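Peptidase, C14 family (Geobacter sulfurreducens PCA, PDB 3BIJ) is of unknown function but, as a member of the caspase-like C14 peptidase family, probably acts as a cysteine-type endopeptidase. Local coordinates at residues N27-D32 with R163-P168; S80-G85 with F131-H136; L7-N12 with T48-K53; K17-W22 with T102-D107. All coordinates share one frame; numbering follows the deposited sequence.

Contact 1: residues N27-D32 with R163-P168; sequences NACEAD and RYRAMP
Asp32 and Arg165 form the tight half of this contact. The Arg165 side chain, extended from CG to NE, reaches from its loop to the first turn of helix 29-42 and meets the carboxylate end-on with both terminal nitrogens. The two bonds converge on a single oxygen, NH1 and NH2 each lying 2.7 Å from Asp32 OD1. OD1 lies within the guanidinium plane, whereas the carboxylate plane is turned 60° from it: NH2 comes in close to the C-O direction of OD1, and NH1 from above the carboxylate. Cys29 SG rests over one guanidinium face, 3.5 Å from Arg165 NE, and Ala28 CB touches the rim at Arg165 NH1 (3.7 Å). Partners beyond the two segments fix the pair further. Asp32 OD1 also accepts from Ser82 OG and OD2 from Gly221 N, while Arg165 pairs with Asp216 and donates to the carbonyl of Asp133.

The other half, at Asn27 and Arg163, is looser and faces solvent. Asn27 OD1 comes within 2.8 Å of Arg163 NH2, but at an angle too poor for a hydrogen bond, and Asn27 ND2 lies over the guanidinium toward its rim, with the two planes 40° apart. A bend at chi3 (-52°) turns the Arg163 head, whose firm partner is Asp216. The carboxylates of Asp32 and Asp133 lie close together in the interior, so the positive charge of Arg165, shared with Asp216, probably offsets part of their repulsion and would favour an ionised Asp32.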
# COMPACT_ATOMS: atom_id res chain seq x y z
N ASN A 27 -19.99 -9.63 -15.48
CA ASN A 27 -20.49 -8.82 -16.57
C ASN A 27 -19.52 -8.64 -17.71
O ASN A 27 -19.18 -7.52 -18.06
CB ASN A 27 -20.94 -7.47 -16.03
CG ASN A 27 -19.92 -6.84 -15.13
OD1 ASN A 27 -18.80 -6.57 -15.55
ND2 ASN A 27 -20.29 -6.60 -13.88
N ALA A 28 -19.09 -9.75 -18.29
CA ALA A 28 -18.15 -9.74 -19.40
C ALA A 28 -18.04 -11.14 -20.00
O ALA A 28 -17.37 -11.34 -21.00
CB ALA A 28 -16.78 -9.27 -18.93
N CYS A 29 -18.70 -12.11 -19.38
CA CYS A 29 -18.66 -13.47 -19.87
C CYS A 29 -19.45 -13.62 -21.15
O CYS A 29 -19.01 -14.30 -22.07
CB CYS A 29 -19.16 -14.43 -18.79
SG CYS A 29 -18.09 -14.42 -17.33
N GLU A 30 -20.62 -12.99 -21.24
CA GLU A 30 -21.39 -13.09 -22.47
C GLU A 30 -20.65 -12.39 -23.60
O GLU A 30 -20.67 -12.84 -24.75
CB GLU A 30 -22.79 -12.50 -22.28
CG GLU A 30 -23.70 -13.49 -21.59
CD GLU A 30 -25.08 -12.93 -21.33
OE1 GLU A 30 -25.68 -12.37 -22.26
OE2 GLU A 30 -25.55 -13.06 -20.18
N ALA A 31 -19.96 -11.31 -23.27
CA ALA A 31 -19.19 -10.59 -24.26
C ALA A 31 -18.08 -11.52 -24.75
O ALA A 31 -17.86 -11.64 -25.95
CB ALA A 31 -18.60 -9.31 -23.66
N ASP A 32 -17.39 -12.18 -23.82
CA ASP A 32 -16.32 -13.11 -24.21
C ASP A 32 -16.81 -14.17 -25.19
O ASP A 32 -16.15 -14.46 -26.19
CB ASP A 32 -15.75 -13.84 -22.99
CG ASP A 32 -14.84 -12.98 -22.14
OD1 ASP A 32 -14.47 -13.42 -21.04
OD2 ASP A 32 -14.49 -11.86 -22.57
N ARG A 163 -13.34 -8.27 -9.92
CA ARG A 163 -14.01 -9.56 -9.79
C ARG A 163 -13.22 -10.70 -10.43
O ARG A 163 -12.64 -10.55 -11.50
CB ARG A 163 -15.40 -9.52 -10.45
CG ARG A 163 -16.34 -8.45 -9.91
CD ARG A 163 -17.65 -8.40 -10.70
NE ARG A 163 -17.42 -8.29 -12.14
CZ ARG A 163 -16.76 -7.29 -12.73
NH1 ARG A 163 -16.25 -6.31 -12.00
NH2 ARG A 163 -16.60 -7.27 -14.05
N TYR A 164 -13.22 -11.84 -9.78
CA TYR A 164 -12.53 -13.01 -10.28
C TYR A 164 -13.57 -14.07 -10.61
O TYR A 164 -14.59 -14.20 -9.92
CB TYR A 164 -11.55 -13.50 -9.22
CG TYR A 164 -10.37 -12.57 -9.00
CD1 TYR A 164 -9.35 -12.48 -9.94
CD2 TYR A 164 -10.25 -11.83 -7.82
CE1 TYR A 164 -8.23 -11.68 -9.72
CE2 TYR A 164 -9.13 -11.02 -7.59
CZ TYR A 164 -8.13 -10.96 -8.54
OH TYR A 164 -6.99 -10.22 -8.31
N ARG A 165 -13.32 -14.84 -11.66
CA ARG A 165 -14.25 -15.85 -12.11
C ARG A 165 -14.16 -17.17 -11.36
O ARG A 165 -14.11 -18.25 -11.95
CB ARG A 165 -14.06 -16.05 -13.61
CG ARG A 165 -14.40 -14.79 -14.40
CD ARG A 165 -14.24 -14.98 -15.91
NE ARG A 165 -14.74 -13.84 -16.66
CZ ARG A 165 -14.69 -13.72 -17.98
NH1 ARG A 165 -15.19 -12.63 -18.56
NH2 ARG A 165 -14.15 -14.69 -18.71
N ALA A 166 -14.15 -17.07 -10.04
CA ALA A 166 -14.09 -18.26 -9.20
C ALA A 166 -15.19 -18.18 -8.16
O ALA A 166 -15.40 -17.13 -7.53
CB ALA A 166 -12.74 -18.35 -8.51
N MSE A 167 -15.90 -19.28 -7.97
CA MSE A 167 -16.97 -19.31 -6.99
C MSE A 167 -16.33 -19.30 -5.60
O MSE A 167 -15.35 -20.02 -5.35
CB MSE A 167 -17.82 -20.57 -7.20
CG MSE A 167 -18.89 -20.79 -6.15
SE MSE A 167 -20.04 -22.31 -6.59
CE MSE A 167 -18.71 -23.74 -6.54
N PRO A 168 -16.83 -18.44 -4.70
CA PRO A 168 -16.26 -18.40 -3.35
C PRO A 168 -16.43 -19.72 -2.61
O PRO A 168 -17.48 -20.36 -2.71
CB PRO A 168 -16.99 -17.23 -2.70
CG PRO A 168 -18.27 -17.15 -3.46
CD PRO A 168 -17.84 -17.39 -4.87

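Contact 2: residues S80-G85 with F131-H136; sequences SYSGHG and FSDSCH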
# COMPACT_ATOMS: atom_id res chain seq x y z
N SER A 80 -14.99 -22.82 -26.08
CA SER A 80 -14.54 -21.67 -25.31
C SER A 80 -15.51 -21.53 -24.16
O SER A 80 -16.70 -21.82 -24.31
CB SER A 80 -14.52 -20.40 -26.16
OG SER A 80 -15.83 -20.03 -26.54
N TYR A 81 -15.02 -21.09 -23.00
CA TYR A 81 -15.86 -20.93 -21.83
C TYR A 81 -15.47 -19.78 -20.94
O TYR A 81 -14.31 -19.62 -20.56
CB TYR A 81 -15.85 -22.23 -20.99
CG TYR A 81 -16.47 -22.11 -19.61
CD1 TYR A 81 -15.70 -21.80 -18.48
CD2 TYR A 81 -17.84 -22.28 -19.43
CE1 TYR A 81 -16.29 -21.67 -17.21
CE2 TYR A 81 -18.44 -22.14 -18.18
CZ TYR A 81 -17.66 -21.84 -17.07
OH TYR A 81 -18.26 -21.69 -15.84
N SER A 82 -16.46 -18.96 -20.60
CA SER A 82 -16.25 -17.86 -19.70
C SER A 82 -17.34 -17.96 -18.65
O SER A 82 -18.53 -17.87 -18.95
CB SER A 82 -16.29 -16.51 -20.42
OG SER A 82 -15.07 -16.29 -21.10
N GLY A 83 -16.91 -18.21 -17.42
CA GLY A 83 -17.84 -18.34 -16.32
C GLY A 83 -17.03 -18.61 -15.07
O GLY A 83 -15.81 -18.47 -15.07
N HIS A 84 -17.72 -18.98 -13.99
CA HIS A 84 -17.06 -19.27 -12.73
C HIS A 84 -16.54 -20.68 -12.71
O HIS A 84 -17.09 -21.56 -13.37
CB HIS A 84 -18.04 -19.12 -11.56
CG HIS A 84 -18.19 -17.72 -11.07
ND1 HIS A 84 -19.33 -16.97 -11.29
CD2 HIS A 84 -17.35 -16.92 -10.38
CE1 HIS A 84 -19.18 -15.77 -10.76
NE2 HIS A 84 -17.98 -15.72 -10.20
N GLY A 85 -15.49 -20.89 -11.92
CA GLY A 85 -14.93 -22.21 -11.78
C GLY A 85 -15.38 -22.69 -10.42
O GLY A 85 -15.26 -21.96 -9.44
N PHE A 131 -10.71 -23.05 -24.88
CA PHE A 131 -10.35 -21.79 -24.22
C PHE A 131 -11.20 -21.70 -22.96
O PHE A 131 -12.43 -21.73 -23.03
CB PHE A 131 -10.63 -20.57 -25.10
CG PHE A 131 -9.68 -20.41 -26.24
CD1 PHE A 131 -9.97 -20.97 -27.49
CD2 PHE A 131 -8.48 -19.74 -26.07
CE1 PHE A 131 -9.06 -20.86 -28.54
CE2 PHE A 131 -7.56 -19.62 -27.11
CZ PHE A 131 -7.85 -20.19 -28.35
N SER A 132 -10.55 -21.59 -21.81
CA SER A 132 -11.28 -21.47 -20.56
C SER A 132 -10.83 -20.22 -19.81
O SER A 132 -9.81 -20.25 -19.14
CB SER A 132 -11.03 -22.72 -19.69
OG SER A 132 -11.72 -22.63 -18.45
N ASP A 133 -11.58 -19.13 -19.95
CA ASP A 133 -11.24 -17.88 -19.27
C ASP A 133 -11.95 -17.93 -17.94
O ASP A 133 -12.92 -17.21 -17.69
CB ASP A 133 -11.73 -16.66 -20.06
CG ASP A 133 -11.19 -15.35 -19.51
OD1 ASP A 133 -10.63 -15.37 -18.39
OD2 ASP A 133 -11.32 -14.30 -20.20
N SER A 134 -11.45 -18.82 -17.08
CA SER A 134 -12.03 -19.03 -15.77
C SER A 134 -10.91 -19.44 -14.80
O SER A 134 -9.74 -19.54 -15.20
CB SER A 134 -13.08 -20.14 -15.87
OG SER A 134 -13.75 -20.34 -14.65
N CYS A 135 -11.27 -19.68 -13.54
CA CYS A 135 -10.30 -20.07 -12.52
C CYS A 135 -10.99 -20.85 -11.41
O CYS A 135 -12.20 -21.08 -11.47
CB CYS A 135 -9.64 -18.83 -11.94
SG CYS A 135 -10.82 -17.77 -11.09
N HIS A 136 -10.23 -21.24 -10.39
CA HIS A 136 -10.77 -21.99 -9.27
C HIS A 136 -10.28 -21.43 -7.95
O HIS A 136 -9.17 -20.90 -7.88
CB HIS A 136 -10.38 -23.46 -9.39
CG HIS A 136 -10.99 -24.14 -10.57
ND1 HIS A 136 -12.33 -24.49 -10.62
CD2 HIS A 136 -10.47 -24.48 -11.77
CE1 HIS A 136 -12.60 -25.01 -11.80
NE2 HIS A 136 -11.49 -25.02 -12.52
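Ser134 carries its OG trans to its own amide nitrogen (chi1 -176°), which places the hydroxyl within bonding distance of Gly83 O; Tyr81 takes the same rotamer (chi1 169°), so that its ring runs forward along the chain past Ser134. Ser134 OG donates to Gly83 O at 2.8 Å, arriving 42° above the carbonyl plane. The ring of Tyr81 presents an edge to Ser134, CE1 lying 3.8 Å from Ser134 CB, while Gly83 N sits over one face. At the far end of the ring, Tyr81 OH donates to His84 O (2.7 Å), which holds the break in strand 76-89 against the ring. Replacing Tyr81 by a phenylalanine would remove that donor and is likely to leave His84 O without one of its partners, its bond to the amide of Cys104 remaining, and the chain there less firmly set. Strands 80-82 and 131-133 run parallel, joined by Tyr81 N to Phe131 O at 2.7 Å and Asp133 N to Tyr81 O at 2.8 Å. They are central strands of the caspase-like sheet, and the sequences SGHG and DSCH at their ends match the places where this family carries its histidine-cysteine dyad, consistent with an active site here. On one face, Ser80 CB meets Phe131 CB at 4.0 Å. Ser82 OG, bonded to Asp32, touches Asp133 CB. Asp133 OD2 turns to Thr224. Further along, Gly85, having no side chain, brings its CA to 3.0 Å from Cys135 O, and the imidazole of His136 packs on the same glycine through ND1, 3.5 Å from Gly85 C.

Contact 3: residues L7-N12 with T48-K53; sequences LALGLN and TTLMTK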
# COMPACT_ATOMS: atom_id res chain seq x y z
N LEU A 7 -18.25 -24.18 -29.89
CA LEU A 7 -19.23 -24.01 -28.82
C LEU A 7 -18.74 -22.89 -27.89
O LEU A 7 -17.80 -23.09 -27.12
CB LEU A 7 -19.37 -25.30 -28.01
CG LEU A 7 -20.75 -25.67 -27.45
CD1 LEU A 7 -20.57 -26.65 -26.30
CD2 LEU A 7 -21.50 -24.45 -26.99
N ALA A 8 -19.37 -21.73 -27.96
CA ALA A 8 -18.98 -20.60 -27.13
C ALA A 8 -19.94 -20.53 -25.96
O ALA A 8 -21.15 -20.39 -26.14
CB ALA A 8 -19.04 -19.30 -27.94
N LEU A 9 -19.40 -20.65 -24.75
CA LEU A 9 -20.20 -20.61 -23.54
C LEU A 9 -19.86 -19.37 -22.74
O LEU A 9 -18.69 -19.04 -22.56
CB LEU A 9 -19.91 -21.83 -22.67
CG LEU A 9 -20.10 -23.22 -23.31
CD1 LEU A 9 -19.70 -24.30 -22.31
CD2 LEU A 9 -21.56 -23.40 -23.72
N GLY A 10 -20.89 -18.70 -22.26
CA GLY A 10 -20.70 -17.50 -21.47
C GLY A 10 -21.79 -17.39 -20.42
O GLY A 10 -22.98 -17.40 -20.75
N LEU A 11 -21.40 -17.32 -19.15
CA LEU A 11 -22.38 -17.22 -18.08
C LEU A 11 -22.05 -16.10 -17.12
O LEU A 11 -21.17 -16.24 -16.28
CB LEU A 11 -22.44 -18.52 -17.28
CG LEU A 11 -22.73 -19.77 -18.09
CD1 LEU A 11 -21.44 -20.44 -18.49
CD2 LEU A 11 -23.58 -20.71 -17.25
N ASN A 12 -22.75 -14.98 -17.23
CA ASN A 12 -22.45 -13.93 -16.27
C ASN A 12 -23.51 -13.90 -15.17
O ASN A 12 -23.80 -12.86 -14.58
CB ASN A 12 -22.29 -12.58 -16.97
CG ASN A 12 -23.32 -12.36 -18.00
OD1 ASN A 12 -24.48 -12.72 -17.81
ND2 ASN A 12 -22.93 -11.75 -19.11
N THR A 48 -22.16 -22.32 -32.16
CA THR A 48 -23.36 -22.43 -31.34
C THR A 48 -23.03 -21.68 -30.06
O THR A 48 -22.07 -22.03 -29.36
CB THR A 48 -23.65 -23.89 -30.96
OG1 THR A 48 -23.77 -24.68 -32.15
CG2 THR A 48 -24.94 -24.00 -30.16
N THR A 49 -23.80 -20.65 -29.74
CA THR A 49 -23.56 -19.84 -28.54
C THR A 49 -24.60 -20.11 -27.44
O THR A 49 -25.80 -20.16 -27.70
CB THR A 49 -23.60 -18.33 -28.89
OG1 THR A 49 -22.81 -18.09 -30.06
CG2 THR A 49 -23.07 -17.49 -27.75
N LEU A 50 -24.12 -20.29 -26.21
CA LEU A 50 -25.00 -20.52 -25.08
C LEU A 50 -24.71 -19.46 -24.02
O LEU A 50 -23.61 -19.42 -23.47
CB LEU A 50 -24.80 -21.92 -24.50
CG LEU A 50 -25.25 -23.04 -25.45
CD1 LEU A 50 -25.02 -24.40 -24.81
CD2 LEU A 50 -26.74 -22.87 -25.78
N MSE A 51 -25.69 -18.60 -23.75
CA MSE A 51 -25.53 -17.52 -22.78
C MSE A 51 -26.25 -17.85 -21.48
O MSE A 51 -27.41 -18.25 -21.50
CB MSE A 51 -26.10 -16.22 -23.34
CG MSE A 51 -25.74 -15.93 -24.78
SE MSE A 51 -23.97 -15.18 -25.05
CE MSE A 51 -22.93 -16.61 -24.50
N THR A 52 -25.56 -17.67 -20.37
CA THR A 52 -26.08 -17.94 -19.03
C THR A 52 -27.25 -18.94 -18.97
O THR A 52 -27.02 -20.15 -18.98
CB THR A 52 -26.49 -16.63 -18.33
OG1 THR A 52 -27.63 -16.08 -18.98
CG2 THR A 52 -25.36 -15.63 -18.41
N LYS A 53 -28.48 -18.45 -18.91
CA LYS A 53 -29.65 -19.33 -18.83
C LYS A 53 -29.62 -20.48 -19.81
O LYS A 53 -30.12 -21.56 -19.53
CB LYS A 53 -30.94 -18.54 -19.06
CG LYS A 53 -31.38 -17.73 -17.87
CD LYS A 53 -32.83 -17.32 -18.02
CE LYS A 53 -33.37 -16.72 -16.73
NZ LYS A 53 -34.84 -16.45 -16.84
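Four main-chain hydrogen bonds join residues 7-12 to 48-53, alternating in direction: Ala8 N to Thr48 O, Leu50 N to Ala8 O, Gly10 N to Leu50 O and Thr52 N to Gly10 O. Gly10 N lies 3.1 Å from Leu50 O, and Thr52 N only 2.6 Å from Gly10 O; the bond from Leu50 N is nearly straight (168° at the hydrogen). Between them, Thr49 CA and Met51 CA add CA-H...O contacts to the carbonyls of Ala8 and Gly10.

This is the parallel pairing of a beta-alpha-beta unit, in which helix 29-42 connects strand 4-10 to strand 46-51 and covers the face bearing Ala8, Thr49 and Met51; helix 57-70 covers the face of Leu7, Leu9 and Leu50.

The apolar side-chain contacts gather on the leucine face. Leu9 and Leu50 both hold CG trans to the carbonyl carbon (chi1 -56° and -67°), which lays them side by side, pointing the same way, with Leu9 CD2 3.6 Å from Leu50 CB. Leu7 crosses Leu50 at a slant, its CD2 4.1 Å from Leu50 CD1. On the opposite face, the selenomethionine Met51 folds back on itself and brings CE to 3.7 Å from Gly10 N, a place where glycine offers no side chain to collide with it.

Past the strands, Leu11 packs against backbone: CG lies 3.9 Å from Thr52 CA and CD2 equally far from Thr52 O. An alanine in place of Leu11 would lack these atoms and is likely to open a gap between the backbone at Thr52 and the side chains of Tyr81 and Leu105.

Contact 4: residues K17-W22 with T102-D107; sequences KHYGGW and TWCLFD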
# COMPACT_ATOMS: atom_id res chain seq x y z
N LYS A 17 -31.28 -20.46 -7.29
CA LYS A 17 -32.16 -21.49 -6.76
C LYS A 17 -31.42 -22.82 -6.61
O LYS A 17 -31.92 -23.75 -5.99
CB LYS A 17 -33.38 -21.64 -7.67
CG LYS A 17 -34.36 -20.45 -7.57
CD LYS A 17 -34.90 -19.94 -8.94
CE LYS A 17 -35.76 -20.98 -9.67
NZ LYS A 17 -34.94 -21.90 -10.53
N HIS A 18 -30.23 -22.92 -7.18
CA HIS A 18 -29.45 -24.15 -7.06
C HIS A 18 -28.16 -23.89 -6.27
O HIS A 18 -27.70 -24.73 -5.51
CB HIS A 18 -29.12 -24.71 -8.44
CG HIS A 18 -28.15 -25.84 -8.42
ND1 HIS A 18 -26.79 -25.65 -8.33
CD2 HIS A 18 -28.34 -27.18 -8.43
CE1 HIS A 18 -26.18 -26.82 -8.29
NE2 HIS A 18 -27.10 -27.77 -8.35
N TYR A 19 -27.60 -22.70 -6.46
CA TYR A 19 -26.36 -22.34 -5.79
C TYR A 19 -26.58 -21.68 -4.43
O TYR A 19 -25.94 -20.68 -4.10
CB TYR A 19 -25.55 -21.42 -6.69
CG TYR A 19 -24.95 -22.13 -7.88
CD1 TYR A 19 -23.72 -22.76 -7.77
CD2 TYR A 19 -25.58 -22.13 -9.12
CE1 TYR A 19 -23.12 -23.38 -8.86
CE2 TYR A 19 -25.00 -22.74 -10.23
CZ TYR A 19 -23.76 -23.36 -10.10
OH TYR A 19 -23.15 -23.92 -11.20
N GLY A 20 -27.49 -22.25 -3.64
CA GLY A 20 -27.76 -21.72 -2.32
C GLY A 20 -27.97 -20.21 -2.24
O GLY A 20 -27.50 -19.58 -1.30
N GLY A 21 -28.65 -19.63 -3.22
CA GLY A 21 -28.90 -18.20 -3.19
C GLY A 21 -27.85 -17.32 -3.83
O GLY A 21 -27.98 -16.10 -3.85
N TRP A 22 -26.81 -17.94 -4.38
CA TRP A 22 -25.74 -17.20 -5.04
C TRP A 22 -26.06 -17.07 -6.52
O TRP A 22 -26.39 -18.07 -7.17
CB TRP A 22 -24.43 -17.95 -4.88
CG TRP A 22 -23.25 -17.23 -5.43
CD1 TRP A 22 -22.79 -16.01 -5.05
CD2 TRP A 22 -22.32 -17.72 -6.40
NE1 TRP A 22 -21.62 -15.72 -5.69
CE2 TRP A 22 -21.31 -16.75 -6.52
CE3 TRP A 22 -22.23 -18.89 -7.16
CZ2 TRP A 22 -20.22 -16.91 -7.38
CZ3 TRP A 22 -21.16 -19.05 -8.01
CH2 TRP A 22 -20.16 -18.07 -8.11
N THR A 102 -14.69 -27.70 -11.06
CA THR A 102 -15.88 -27.76 -11.89
C THR A 102 -16.10 -26.45 -12.63
O THR A 102 -15.41 -25.45 -12.40
CB THR A 102 -17.14 -27.99 -11.05
OG1 THR A 102 -17.46 -26.79 -10.33
CG2 THR A 102 -16.93 -29.15 -10.07
N TRP A 103 -17.08 -26.47 -13.53
CA TRP A 103 -17.48 -25.27 -14.25
C TRP A 103 -18.84 -24.96 -13.66
O TRP A 103 -19.69 -25.85 -13.52
CB TRP A 103 -17.60 -25.53 -15.76
CG TRP A 103 -16.32 -25.34 -16.52
CD1 TRP A 103 -15.11 -24.94 -16.01
CD2 TRP A 103 -16.12 -25.53 -17.92
NE1 TRP A 103 -14.18 -24.87 -17.01
CE2 TRP A 103 -14.77 -25.23 -18.19
CE3 TRP A 103 -16.95 -25.92 -18.98
CZ2 TRP A 103 -14.22 -25.31 -19.48
CZ3 TRP A 103 -16.41 -26.00 -20.25
CH2 TRP A 103 -15.06 -25.70 -20.49
N CYS A 104 -19.06 -23.71 -13.29
CA CYS A 104 -20.35 -23.36 -12.72
C CYS A 104 -21.34 -23.00 -13.80
O CYS A 104 -21.43 -21.85 -14.24
CB CYS A 104 -20.21 -22.23 -11.72
SG CYS A 104 -19.25 -22.71 -10.31
N LEU A 105 -22.07 -24.00 -14.24
CA LEU A 105 -23.06 -23.77 -15.28
C LEU A 105 -24.32 -23.26 -14.59
O LEU A 105 -24.46 -23.34 -13.37
CB LEU A 105 -23.29 -25.06 -16.09
CG LEU A 105 -22.06 -25.54 -16.89
CD1 LEU A 105 -22.42 -26.73 -17.72
CD2 LEU A 105 -21.53 -24.42 -17.80
N PHE A 106 -25.23 -22.70 -15.36
CA PHE A 106 -26.45 -22.13 -14.80
C PHE A 106 -27.24 -23.16 -14.03
O PHE A 106 -27.69 -22.93 -12.91
CB PHE A 106 -27.29 -21.54 -15.94
CG PHE A 106 -28.42 -20.67 -15.47
CD1 PHE A 106 -29.64 -21.24 -15.11
CD2 PHE A 106 -28.27 -19.29 -15.39
CE1 PHE A 106 -30.69 -20.44 -14.67
CE2 PHE A 106 -29.31 -18.48 -14.95
CZ PHE A 106 -30.52 -19.06 -14.59
N ASP A 107 -27.39 -24.32 -14.65
CA ASP A 107 -28.12 -25.45 -14.10
C ASP A 107 -27.48 -26.00 -12.81
O ASP A 107 -28.17 -26.37 -11.86
CB ASP A 107 -28.16 -26.54 -15.17
CG ASP A 107 -29.40 -27.35 -15.12
OD1 ASP A 107 -30.38 -26.86 -14.50
OD2 ASP A 107 -29.40 -28.47 -15.70
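A carbonyl oxygen lies over the face of an imidazole: Asp107 O sits 3.4 Å above the ring plane of His18, offset toward the rim and 3.5 Å from His18 CG. The next residue, Tyr19, reaches deeper. With CG trans to the carbonyl carbon (chi1 -72°), its ring projects toward the end of strand 99-104, and the hydroxyl donates to Leu105 O at 2.6 Å, lying in the carbonyl plane on a lone pair. The same oxygen flanks the ring edge, 3.2 Å from Tyr19 CE2, and Phe106 O comes near that edge as well, so two backbone carbonyls line that edge. Cys104 approaches obliquely: its CB is 3.4 Å from Tyr19 OH, and its SG makes a sulfur-aromatic contact 5.3 Å from the ring centroid. Tyr19 is buried, whereas His18 lies nearer the surface; Thr175 of helix 169-178 touches both.

The backbone then reverses. Gly20 and Gly21 take positive phi at the corners, and Trp22 N bonds back to Tyr19 O at 2.9 Å. Trp22 itself turns its ring toward His84 and meets Phe219 of a neighbouring subunit. The arrangement is a type I' beta turn in the long loop between strand 4-10 and helix 29-42, docked through its leading tyrosine on the end of a sheet strand of the caspase-like domain.

Overall arrangement
From the N terminus, residues 7-12 open contact 3, which closes at 48-53 once helix 29-42 has passed. Before that, 17-22 and 27-32 open contacts 4 and 1, so both cross contact 3. Contact 2 begins at 80-85, in series with contact 3, and crosses contact 4, which closes at 102-107. Closing at 131-136, contact 2 lies wholly within the span of contact 1, whose final segment is 163-168; contacts 1 and 4 also cross. Strand 76-89 joins contacts 2 and 3 in one sheet. Met167 packs between Trp22, Tyr19 and Cys104, linking contacts 1 and 4, while Leu11 meets Phe106 between contacts 3 and 4.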